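Methyltransferase (Streptomyces regensis, PDB 5N5D) probably transfers a methyl group from S-adenosylmethionine to a hydroxyl of a tomaymycin precursor, as an O-methyltransferase of tomaymycin biosynthesis. Local coordinates at residues A[161-172]-A[216-225]; A[24-35]-A[71-81]. All blocks are in the same frame, centred on the assembly; numbering follows the deposited sequence. Where two conformers were deposited one is given.

Interaction 1 of 2, residues A[161-172]-A[216-225]; sequences RPGAVVVVDNVV and YDGFTLALVT
Val172 lays its CG1 methyl over one face of the Tyr216 ring, 3.5 Å from CZ, the two side chains crossing at about a right angle. With CG1 anti to the backbone N (chi1 164°), the other methyl, CG2, settles 3.5 Å from Gly218 N, where a side chain at Gly218 would collide with it. The Tyr216 hydroxyl is engaged by Gln209, and its ring meets Trp10 of the second subunit. Asn170 to Val172 curl round the carboxylate of Asp217: Asn170 ND2 lies 2.5 Å from OD2, a distance too short to take at face value, while OD1 takes a weak bond from Val172 N and another from a water that also binds, weakly, Asn170 O. Gly218 O accepts from Val171 N at 3.1 Å, the donor standing well above the carbonyl plane. Asp169 OD1 accepts a hydrogen bond from a second water.

Back along the strand, Val166 and Val168 form hydrogen-bonded antiparallel pairs with Ala222 and Thr220. Val165 and Val167 pair with Leu223 and Leu221 on the other side of the sheet and pack beside Leu221; helix 47-60 covers Val165, Val167 and Leu221, and Leu59 of the second subunit packs on Val165 and Leu223. The Val166 and Val168 side is covered in part by helix 185-198, and there Thr220 OG1 bonds to Ser207. At the far end a type II turn from Arg161 to Ala164 presents Gly163 N to Val224 O at 2.7 Å. Val167 also bonds through its backbone to strand 139-142, so strand 165-169 has a parallel neighbour on one edge and antiparallel 217-224 on the other, the reversed strand, in order 3-2-1-4-5-7-6, that marks the Rossmann-like fold of class I methyltransferases.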
loop_
_atom_site.group_PDB
_atom_site.type_symbol
_atom_site.label_atom_id
_atom_site.label_comp_id
_atom_site.label_asym_id
_atom_site.label_seq_id
_atom_site.Cartn_x
_atom_site.Cartn_y
_atom_site.Cartn_z
ATOM N N ARG A 161 2.553 18.975 4.263
ATOM C CA ARG A 161 2.887 19.172 5.663
ATOM C C ARG A 161 3.582 17.918 6.157
ATOM O O ARG A 161 3.462 16.858 5.534
ATOM C CB ARG A 161 1.623 19.447 6.493
ATOM C CG ARG A 161 0.556 18.365 6.327
ATOM C CD ARG A 161 -0.789 18.787 6.884
ATOM N NE ARG A 161 -0.724 19.135 8.299
ATOM C CZ ARG A 161 -1.781 19.469 9.033
ATOM N NH1 ARG A 161 -1.628 19.774 10.313
ATOM N NH2 ARG A 161 -2.993 19.491 8.491
ATOM N N PRO A 162 4.306 17.995 7.270
ATOM C CA PRO A 162 4.843 16.766 7.860
ATOM C C PRO A 162 3.714 15.790 8.154
ATOM O O PRO A 162 2.664 16.166 8.678
ATOM C CB PRO A 162 5.535 17.255 9.136
ATOM C CG PRO A 162 5.857 18.682 8.855
ATOM C CD PRO A 162 4.717 19.190 8.029
ATOM N N GLY A 163 3.938 14.527 7.796
ATOM C CA GLY A 163 2.932 13.494 7.912
ATOM C C GLY A 163 2.155 13.247 6.641
ATOM O O GLY A 163 1.478 12.214 6.534
ATOM N N ALA A 164 2.237 14.152 5.673
ATOM C CA ALA A 164 1.482 13.988 4.441
ATOM C C ALA A 164 1.962 12.769 3.658
ATOM O O ALA A 164 3.145 12.411 3.665
ATOM C CB ALA A 164 1.600 15.237 3.570
ATOM N N VAL A 165 1.020 12.148 2.954
ATOM C CA VAL A 165 1.286 10.989 2.111
ATOM C C VAL A 165 1.200 11.432 0.658
ATOM O O VAL A 165 0.243 12.105 0.260
ATOM C CB VAL A 165 0.302 9.841 2.397
ATOM C CG1 VAL A 165 0.793 8.545 1.744
ATOM C CG2 VAL A 165 0.111 9.658 3.894
ATOM N N VAL A 166 2.200 11.054 -0.132
ATOM C CA VAL A 166 2.224 11.330 -1.559
ATOM C C VAL A 166 2.275 9.986 -2.274
ATOM O O VAL A 166 3.160 9.168 -1.993
ATOM C CB VAL A 166 3.422 12.209 -1.952
ATOM C CG1 VAL A 166 3.398 12.509 -3.438
ATOM C CG2 VAL A 166 3.423 13.484 -1.149
ATOM N N VAL A 167 1.312 9.741 -3.158
ATOM C CA VAL A 167 1.292 8.544 -3.991
ATOM C C VAL A 167 1.465 8.984 -5.434
ATOM O O VAL A 167 0.726 9.851 -5.914
ATOM C CB VAL A 167 -0.008 7.738 -3.815
ATOM C CG1 VAL A 167 -0.072 6.592 -4.830
ATOM C CG2 VAL A 167 -0.111 7.192 -2.391
ATOM N N VAL A 168 2.439 8.391 -6.123
ATOM C CA VAL A 168 2.687 8.655 -7.536
ATOM C C VAL A 168 2.426 7.360 -8.290
ATOM O O VAL A 168 3.062 6.337 -8.009
ATOM C CB VAL A 168 4.115 9.160 -7.785
ATOM C CG1 VAL A 168 4.328 9.427 -9.278
ATOM C CG2 VAL A 168 4.389 10.397 -6.949
ATOM N N ASP A 169 1.483 7.397 -9.228
ATOM C CA ASP A 169 1.123 6.218 -10.002
ATOM C C ASP A 169 2.011 6.067 -11.237
ATOM O O ASP A 169 2.610 7.028 -11.733
ATOM C CB ASP A 169 -0.346 6.274 -10.432
ATOM C CG ASP A 169 -0.951 4.889 -10.656
ATOM O OD1 ASP A 169 -0.274 3.881 -10.352
ATOM O OD2 ASP A 169 -2.112 4.803 -11.127
ATOM N N ASN A 170 2.095 4.819 -11.707
ATOM C CA ASN A 170 2.648 4.466 -13.020
ATOM C C ASN A 170 4.139 4.792 -13.136
ATOM O O ASN A 170 4.593 5.393 -14.112
ATOM C CB ASN A 170 1.844 5.145 -14.131
ATOM C CG ASN A 170 0.352 4.837 -14.045
ATOM O OD1 ASN A 170 -0.483 5.743 -14.067
ATOM N ND2 ASN A 170 0.015 3.553 -13.931
ATOM N N VAL A 171 4.919 4.335 -12.152
ATOM C CA VAL A 171 6.336 4.674 -12.065
ATOM C C VAL A 171 7.240 3.588 -12.653
ATOM O O VAL A 171 8.463 3.702 -12.548
ATOM C CB VAL A 171 6.753 4.975 -10.613
ATOM C CG1 VAL A 171 6.011 6.182 -10.074
ATOM C CG2 VAL A 171 6.557 3.750 -9.714
ATOM N N VAL A 172 6.688 2.548 -13.273
ATOM C CA VAL A 172 7.494 1.411 -13.711
ATOM C C VAL A 172 7.834 1.494 -15.196
ATOM O O VAL A 172 8.941 1.137 -15.598
ATOM C CB VAL A 172 6.770 0.089 -13.364
ATOM C CG1 VAL A 172 7.357 -1.094 -14.134
ATOM C CG2 VAL A 172 6.873 -0.170 -11.868
ATOM N N TYR A 216 1.273 -4.887 -15.889
ATOM C CA TYR A 216 2.453 -4.683 -15.056
ATOM C C TYR A 216 2.764 -3.196 -14.936
ATOM O O TYR A 216 2.955 -2.513 -15.951
ATOM C CB TYR A 216 3.630 -5.439 -15.670
ATOM C CG TYR A 216 5.002 -5.123 -15.121
ATOM C CD1 TYR A 216 5.289 -5.257 -13.770
ATOM C CD2 TYR A 216 6.033 -4.746 -15.973
ATOM C CE1 TYR A 216 6.560 -4.991 -13.279
ATOM C CE2 TYR A 216 7.298 -4.484 -15.492
ATOM C CZ TYR A 216 7.555 -4.608 -14.147
ATOM O OH TYR A 216 8.824 -4.349 -13.668
ATOM N N ASP A 217 2.811 -2.702 -13.699
ATOM C CA ASP A 217 3.184 -1.316 -13.439
ATOM C C ASP A 217 3.583 -1.203 -11.965
ATOM O O ASP A 217 4.016 -2.186 -11.361
ATOM C CB ASP A 217 2.011 -0.398 -13.842
ATOM C CG ASP A 217 2.453 1.010 -14.169
ATOM O OD1 ASP A 217 3.640 1.336 -13.952
ATOM O OD2 ASP A 217 1.604 1.790 -14.649
ATOM N N GLY A 218 3.440 -0.010 -11.396
ATOM C CA GLY A 218 3.793 0.168 -9.995
ATOM C C GLY A 218 3.526 1.583 -9.535
ATOM O O GLY A 218 3.212 2.475 -10.329
ATOM N N PHE A 219 3.668 1.781 -8.223
ATOM C CA PHE A 219 3.443 3.080 -7.616
ATOM C C PHE A 219 4.521 3.362 -6.586
ATOM O O PHE A 219 5.196 2.452 -6.093
ATOM C CB PHE A 219 2.063 3.153 -6.957
ATOM C CG PHE A 219 1.905 2.243 -5.760
ATOM C CD1 PHE A 219 1.542 0.916 -5.915
ATOM C CD2 PHE A 219 2.090 2.729 -4.477
ATOM C CE1 PHE A 219 1.375 0.084 -4.810
ATOM C CE2 PHE A 219 1.934 1.909 -3.369
ATOM C CZ PHE A 219 1.571 0.585 -3.534
ATOM N N THR A 220 4.673 4.646 -6.271
ATOM C CA THR A 220 5.540 5.109 -5.200
ATOM C C THR A 220 4.684 5.694 -4.092
ATOM O O THR A 220 3.755 6.461 -4.356
ATOM C CB THR A 220 6.524 6.167 -5.699
ATOM O OG1 THR A 220 7.296 5.620 -6.762
ATOM C CG2 THR A 220 7.454 6.631 -4.573
ATOM N N LEU A 221 5.003 5.326 -2.861
ATOM C CA LEU A 221 4.350 5.875 -1.683
ATOM C C LEU A 221 5.407 6.579 -0.853
ATOM O O LEU A 221 6.394 5.958 -0.444
ATOM C CB LEU A 221 3.651 4.785 -0.870
ATOM C CG LEU A 221 2.766 5.305 0.265
ATOM C CD1 LEU A 221 1.665 4.308 0.566
ATOM C CD2 LEU A 221 3.577 5.589 1.528
ATOM N N ALA A 222 5.202 7.869 -0.619
ATOM C CA ALA A 222 6.132 8.695 0.127
ATOM C C ALA A 222 5.436 9.308 1.331
ATOM O O ALA A 222 4.258 9.677 1.270
ATOM C CB ALA A 222 6.708 9.799 -0.762
ATOM N N LEU A 223 6.170 9.382 2.434
ATOM C CA LEU A 223 5.721 10.026 3.657
ATOM C C LEU A 223 6.602 11.240 3.905
ATOM O O LEU A 223 7.831 11.115 3.977
ATOM C CB LEU A 223 5.805 9.063 4.838
ATOM C CG LEU A 223 5.451 9.639 6.211
ATOM C CD1 LEU A 223 3.982 9.995 6.284
ATOM C CD2 LEU A 223 5.820 8.635 7.295
ATOM N N VAL A 224 5.981 12.409 4.018
ATOM C CA VAL A 224 6.722 13.616 4.355
ATOM C C VAL A 224 6.998 13.591 5.851
ATOM O O VAL A 224 6.083 13.391 6.659
ATOM C CB VAL A 224 5.942 14.875 3.947
ATOM C CG1 VAL A 224 6.732 16.140 4.301
ATOM C CG2 VAL A 224 5.618 14.847 2.467
ATOM N N THR A 225 8.265 13.748 6.224
ATOM C CA THR A 225 8.638 13.732 7.631
ATOM C C THR A 225 9.145 15.071 8.144
ATOM O O THR A 225 9.068 15.315 9.351
ATOM C CB THR A 225 9.710 12.665 7.886
ATOM O OG1 THR A 225 10.897 12.995 7.158
ATOM C CG2 THR A 225 9.219 11.295 7.441
HETATM O O HOH W 1 0.323 1.619 -11.440
HETATM O O HOH W 2 4.357 3.268 -16.102
#

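Interaction 2 of 2, residues A[24-35]-A[71-81]; sequences EDEALSKAAQAH and FGGYSSIWLAR. With SAM (S-adenosylmethionine), chain H; SO4 (sulfate ion), chain I.
Glu24 reaches Tyr74 with an extended chain: OE2 accepts a hydrogen bond from the phenol hydroxyl at 2.5 Å, OE2 to OH, through its anti lone pair, the carboxylate turned 67° from the ring. The same hydroxyl accepts from Trp78 NE1 in a nearly straight bond (176°), so two partners grip it. A phenylalanine in place of Tyr74 would probably leave Glu24 OE2 and the Trp78 indole N-H without this shared partner. Asp25, the N-cap of helix 26-31, forms an end-on salt bridge with Arg81: NH2 lies 2.7 Å from OD2 and NH1 binds OD1 from above the carboxylate plane. Its OD1 also takes a weak capping bond from Leu28 N. Ala27 sets CB 4.0 Å from Ile77 CD1. Leu28 then drives CD2 over the faces of both Tyr74 and Trp78, CH-pi contacts with centroid distances of 4.1 and 3.9 Å respectively.

This N-terminal part packs on helix 74-80, which follows the glycine-rich loop after the first strand of the Rossmann-like fold. On the same helix, Ser75 N and OG hold the carboxylate and amino group of S-adenosylmethionine. Farther on, Ala31 CB rests against Gly72 O and the Tyr74 ring edge, and Ala34 CB abuts Gly72 CA at 3.8 Å, where no side chain would fit. His35 closes the segment with its CA at the edge of the Phe71 ring.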
loop_
_atom_site.group_PDB
_atom_site.type_symbol
_atom_site.label_atom_id
_atom_site.label_comp_id
_atom_site.label_asym_id
_atom_site.label_seq_id
_atom_site.Cartn_x
_atom_site.Cartn_y
_atom_site.Cartn_z
ATOM N N GLU A 24 -18.577 -1.542 -6.351
ATOM C CA GLU A 24 -18.770 -0.363 -7.185
ATOM C C GLU A 24 -20.259 -0.080 -7.291
ATOM O O GLU A 24 -21.028 -0.948 -7.720
ATOM C CB GLU A 24 -18.175 -0.558 -8.578
ATOM C CG GLU A 24 -16.665 -0.578 -8.593
ATOM C CD GLU A 24 -16.105 -0.696 -9.990
ATOM O OE1 GLU A 24 -16.814 -1.199 -10.891
ATOM O OE2 GLU A 24 -14.950 -0.273 -10.184
ATOM N N ASP A 25 -20.660 1.128 -6.914
ATOM C CA ASP A 25 -22.025 1.579 -7.133
ATOM C C ASP A 25 -22.130 2.206 -8.525
ATOM O O ASP A 25 -21.184 2.176 -9.318
ATOM C CB ASP A 25 -22.454 2.522 -6.007
ATOM C CG ASP A 25 -21.661 3.819 -5.962
ATOM O OD1 ASP A 25 -20.532 3.883 -6.495
ATOM O OD2 ASP A 25 -22.172 4.789 -5.358
ATOM N N GLU A 26 -23.287 2.793 -8.833
ATOM C CA GLU A 26 -23.515 3.352 -10.163
ATOM C C GLU A 26 -22.428 4.354 -10.536
ATOM O O GLU A 26 -21.847 4.285 -11.625
ATOM C CB GLU A 26 -24.900 4.010 -10.205
ATOM C CG GLU A 26 -25.250 4.734 -11.509
ATOM C CD GLU A 26 -26.416 5.708 -11.361
ATOM O OE1 GLU A 26 -26.662 6.203 -10.239
ATOM O OE2 GLU A 26 -27.089 5.980 -12.378
ATOM N N ALA A 27 -22.141 5.302 -9.641
ATOM C CA ALA A 27 -21.180 6.352 -9.967
ATOM C C ALA A 27 -19.822 5.758 -10.325
ATOM O O ALA A 27 -19.202 6.152 -11.319
ATOM C CB ALA A 27 -21.061 7.333 -8.800
ATOM N N LEU A 28 -19.349 4.792 -9.532
ATOM C CA LEU A 28 -18.048 4.187 -9.800
ATOM C C LEU A 28 -18.072 3.345 -11.067
ATOM O O LEU A 28 -17.146 3.415 -11.881
ATOM C CB LEU A 28 -17.609 3.332 -8.613
ATOM C CG LEU A 28 -17.033 4.097 -7.417
ATOM C CD1 LEU A 28 -16.912 3.182 -6.203
ATOM C CD2 LEU A 28 -15.679 4.706 -7.767
ATOM N N SER A 29 -19.108 2.525 -11.248
ATOM C CA SER A 29 -19.164 1.686 -12.439
ATOM C C SER A 29 -19.251 2.529 -13.703
ATOM O O SER A 29 -18.702 2.147 -14.742
ATOM C CB SER A 29 -20.344 0.715 -12.350
ATOM O OG SER A 29 -21.570 1.405 -12.255
ATOM N N LYS A 30 -19.937 3.674 -13.637
ATOM C CA LYS A 30 -19.998 4.571 -14.789
ATOM C C LYS A 30 -18.665 5.278 -15.001
ATOM O O LYS A 30 -18.184 5.374 -16.138
ATOM C CB LYS A 30 -21.118 5.600 -14.609
ATOM C CG LYS A 30 -22.534 5.024 -14.637
ATOM C CD LYS A 30 -23.616 6.097 -14.417
ATOM C CE LYS A 30 -23.749 7.039 -15.608
ATOM N NZ LYS A 30 -24.934 7.936 -15.481
ATOM N N ALA A 31 -18.060 5.778 -13.923
ATOM C CA ALA A 31 -16.768 6.452 -14.035
ATOM C C ALA A 31 -15.727 5.525 -14.645
ATOM O O ALA A 31 -14.856 5.966 -15.408
ATOM C CB ALA A 31 -16.308 6.944 -12.663
ATOM N N ALA A 32 -15.800 4.232 -14.320
ATOM C CA ALA A 32 -14.836 3.271 -14.841
ATOM C C ALA A 32 -14.899 3.125 -16.359
ATOM O O ALA A 32 -13.960 2.582 -16.949
ATOM C CB ALA A 32 -15.058 1.907 -14.191
ATOM N N GLN A 33 -15.978 3.579 -17.004
ATOM C CA GLN A 33 -16.140 3.454 -18.446
ATOM C C GLN A 33 -15.830 4.752 -19.186
ATOM O O GLN A 33 -16.097 4.846 -20.387
ATOM C CB GLN A 33 -17.564 2.990 -18.774
ATOM C CG GLN A 33 -17.970 1.684 -18.084
ATOM C CD GLN A 33 -17.150 0.492 -18.551
ATOM O OE1 GLN A 33 -16.550 0.521 -19.623
ATOM N NE2 GLN A 33 -17.121 -0.566 -17.743
ATOM N N ALA A 34 -15.273 5.751 -18.495
ATOM C CA ALA A 34 -15.040 7.054 -19.119
ATOM C C ALA A 34 -14.200 6.935 -20.384
ATOM O O ALA A 34 -14.403 7.686 -21.347
ATOM C CB ALA A 34 -14.362 7.993 -18.124
ATOM N N HIS A 35 -13.240 6.011 -20.396
ATOM C CA HIS A 35 -12.357 5.889 -21.550
ATOM C C HIS A 35 -13.121 5.503 -22.811
ATOM O O HIS A 35 -12.730 5.896 -23.914
ATOM C CB HIS A 35 -11.260 4.867 -21.262
ATOM C CG HIS A 35 -11.771 3.500 -20.931
ATOM N ND1 HIS A 35 -12.425 3.216 -19.751
ATOM C CD2 HIS A 35 -11.713 2.336 -21.618
ATOM C CE1 HIS A 35 -12.750 1.936 -19.728
ATOM N NE2 HIS A 35 -12.328 1.378 -20.850
ATOM N N PHE A 71 -8.978 12.741 -14.938
ATOM C CA PHE A 71 -9.594 11.974 -16.012
ATOM C C PHE A 71 -11.105 11.941 -15.805
ATOM O O PHE A 71 -11.738 13.001 -15.766
ATOM C CB PHE A 71 -8.987 10.565 -16.110
ATOM C CG PHE A 71 -9.373 9.817 -17.367
ATOM C CD1 PHE A 71 -9.304 10.433 -18.610
ATOM C CD2 PHE A 71 -9.795 8.496 -17.305
ATOM C CE1 PHE A 71 -9.658 9.748 -19.765
ATOM C CE2 PHE A 71 -10.149 7.806 -18.451
ATOM C CZ PHE A 71 -10.081 8.430 -19.682
ATOM N N GLY A 72 -11.698 10.749 -15.694
ATOM C CA GLY A 72 -13.132 10.599 -15.596
ATOM C C GLY A 72 -13.686 10.574 -14.191
ATOM O O GLY A 72 -14.890 10.361 -14.014
ATOM N N GLY A 73 -12.852 10.785 -13.182
ATOM C CA GLY A 73 -13.317 10.863 -11.816
ATOM C C GLY A 73 -13.322 9.565 -11.043
ATOM O O GLY A 73 -13.813 9.548 -9.906
ATOM N N TYR A 74 -12.785 8.480 -11.605
ATOM C CA TYR A 74 -12.843 7.197 -10.912
ATOM C C TYR A 74 -12.010 7.233 -9.635
ATOM O O TYR A 74 -12.517 6.976 -8.537
ATOM C CB TYR A 74 -12.391 6.051 -11.831
ATOM C CG TYR A 74 -12.575 4.730 -11.139
ATOM C CD1 TYR A 74 -13.800 4.070 -11.179
ATOM C CD2 TYR A 74 -11.559 4.172 -10.378
ATOM C CE1 TYR A 74 -13.998 2.879 -10.507
ATOM C CE2 TYR A 74 -11.746 2.982 -9.705
ATOM C CZ TYR A 74 -12.971 2.341 -9.766
ATOM O OH TYR A 74 -13.159 1.161 -9.085
ATOM N N SER A 75 -10.718 7.556 -9.747
ATOM C CA SER A 75 -9.925 7.705 -8.533
ATOM C C SER A 75 -10.489 8.808 -7.642
ATOM O O SER A 75 -10.445 8.694 -6.409
ATOM C CB SER A 75 -8.459 7.990 -8.887
ATOM O OG SER A 75 -8.349 9.123 -9.730
ATOM N N SER A 76 -11.054 9.859 -8.250
ATOM C CA SER A 76 -11.573 10.994 -7.491
ATOM C C SER A 76 -12.682 10.566 -6.539
ATOM O O SER A 76 -12.738 11.027 -5.395
ATOM C CB SER A 76 -12.083 12.069 -8.448
ATOM O OG SER A 76 -11.197 12.234 -9.546
ATOM N N ILE A 77 -13.582 9.694 -6.997
ATOM C CA ILE A 77 -14.671 9.237 -6.134
ATOM C C ILE A 77 -14.105 8.506 -4.925
ATOM O O ILE A 77 -14.522 8.737 -3.784
ATOM C CB ILE A 77 -15.647 8.346 -6.919
ATOM C CG1 ILE A 77 -16.403 9.168 -7.967
ATOM C CG2 ILE A 77 -16.643 7.674 -5.971
ATOM C CD1 ILE A 77 -17.139 8.323 -8.980
ATOM N N TRP A 78 -13.152 7.600 -5.160
ATOM C CA TRP A 78 -12.561 6.850 -4.055
ATOM C C TRP A 78 -11.892 7.781 -3.055
ATOM O O TRP A 78 -12.007 7.585 -1.838
ATOM C CB TRP A 78 -11.553 5.832 -4.581
ATOM C CG TRP A 78 -12.179 4.567 -5.097
ATOM C CD1 TRP A 78 -12.206 4.126 -6.385
ATOM C CD2 TRP A 78 -12.860 3.576 -4.320
ATOM N NE1 TRP A 78 -12.853 2.913 -6.461
ATOM C CE2 TRP A 78 -13.270 2.557 -5.204
ATOM C CE3 TRP A 78 -13.167 3.452 -2.961
ATOM C CZ2 TRP A 78 -13.969 1.427 -4.771
ATOM C CZ3 TRP A 78 -13.858 2.332 -2.536
ATOM C CH2 TRP A 78 -14.249 1.334 -3.437
ATOM N N LEU A 79 -11.179 8.794 -3.544
ATOM C CA LEU A 79 -10.507 9.717 -2.636
ATOM C C LEU A 79 -11.512 10.575 -1.880
ATOM O O LEU A 79 -11.396 10.755 -0.663
ATOM C CB LEU A 79 -9.533 10.599 -3.413
ATOM C CG LEU A 79 -8.271 9.898 -3.913
ATOM C CD1 LEU A 79 -7.541 10.810 -4.875
ATOM C CD2 LEU A 79 -7.365 9.496 -2.761
ATOM N N ALA A 80 -12.506 11.123 -2.584
ATOM C CA ALA A 80 -13.482 11.986 -1.928
ATOM C C ALA A 80 -14.283 11.223 -0.887
ATOM O O ALA A 80 -14.667 11.792 0.139
ATOM C CB ALA A 80 -14.416 12.613 -2.964
ATOM N N ARG A 81 -14.535 9.931 -1.118
ATOM C CA ARG A 81 -15.314 9.159 -0.159
ATOM C C ARG A 81 -14.534 8.813 1.104
ATOM O O ARG A 81 -15.138 8.322 2.067
ATOM C CB ARG A 81 -15.842 7.893 -0.831
ATOM C CG ARG A 81 -17.033 8.187 -1.722
ATOM C CD ARG A 81 -17.596 6.951 -2.397
ATOM N NE ARG A 81 -18.891 7.260 -2.994
ATOM C CZ ARG A 81 -19.520 6.494 -3.879
ATOM N NH1 ARG A 81 -18.974 5.357 -4.285
ATOM N NH2 ARG A 81 -20.691 6.875 -4.368
HETATM N N SAM H . -6.522 9.506 -11.819
HETATM C CA SAM H . -7.458 8.984 -12.835
HETATM C C SAM H . -8.132 7.670 -12.322
HETATM O O SAM H . -7.384 6.837 -11.761
HETATM O OXT SAM H . -9.360 7.537 -12.505
HETATM C CB SAM H . -6.724 8.715 -14.171
HETATM C CG SAM H . -5.855 9.895 -14.589
HETATM S SD SAM H . -5.208 9.545 -16.242
HETATM C CE SAM H . -3.982 8.348 -15.870
HETATM C "C5'" SAM H . -4.119 10.975 -16.560
HETATM C "C4'" SAM H . -4.884 12.272 -16.731
HETATM O "O4'" SAM H . -3.994 13.406 -16.632
HETATM C "C3'" SAM H . -5.625 12.407 -18.068
HETATM O "O3'" SAM H . -7.006 12.647 -17.822
HETATM C "C2'" SAM H . -4.908 13.574 -18.764
HETATM O "O2'" SAM H . -5.780 14.366 -19.562
HETATM C "C1'" SAM H . -4.413 14.373 -17.566
HETATM N N9 SAM H . -3.289 15.259 -17.841
HETATM C C8 SAM H . -2.211 15.013 -18.650
HETATM N N7 SAM H . -1.317 15.972 -18.657
HETATM C C5 SAM H . -1.844 16.918 -17.789
HETATM C C6 SAM H . -1.367 18.164 -17.341
HETATM N N6 SAM H . -0.203 18.696 -17.731
HETATM N N1 SAM H . -2.130 18.850 -16.461
HETATM C C2 SAM H . -3.291 18.318 -16.066
HETATM N N3 SAM H . -3.844 17.154 -16.421
HETATM C C4 SAM H . -3.063 16.495 -17.287
HETATM S S SO4 I . -12.625 -1.641 -21.875
HETATM O O1 SO4 I . -13.128 -1.397 -20.526
HETATM O O2 SO4 I . -12.937 -3.012 -22.270
HETATM O O3 SO4 I . -11.178 -1.447 -21.896
HETATM O O4 SO4 I . -13.257 -0.711 -22.805
#

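Overall arrangement
The two contacts illustrate how one fold combines different kinds of cohesion. Interaction 1 joins neighbouring strands of the central sheet, mostly by main-chain bonds; it is buried in the middle, exposed at Arg161 and Pro162, and reaches the second subunit. Interaction 2, the more buried, holds helices and a glycine-containing loop together mainly by side-chain packing, with no backbone-to-backbone hydrogen bond across it, a salt bridge toward its rim and no other subunit touching it. They share no segment: the centres of interactions 1 and 2 lie about 21 Å apart, on opposite sides of the chain's centre. Both border the S-adenosylmethionine site, interaction 2 directly and interaction 1 with the Asn170 side chain about 5 Å off.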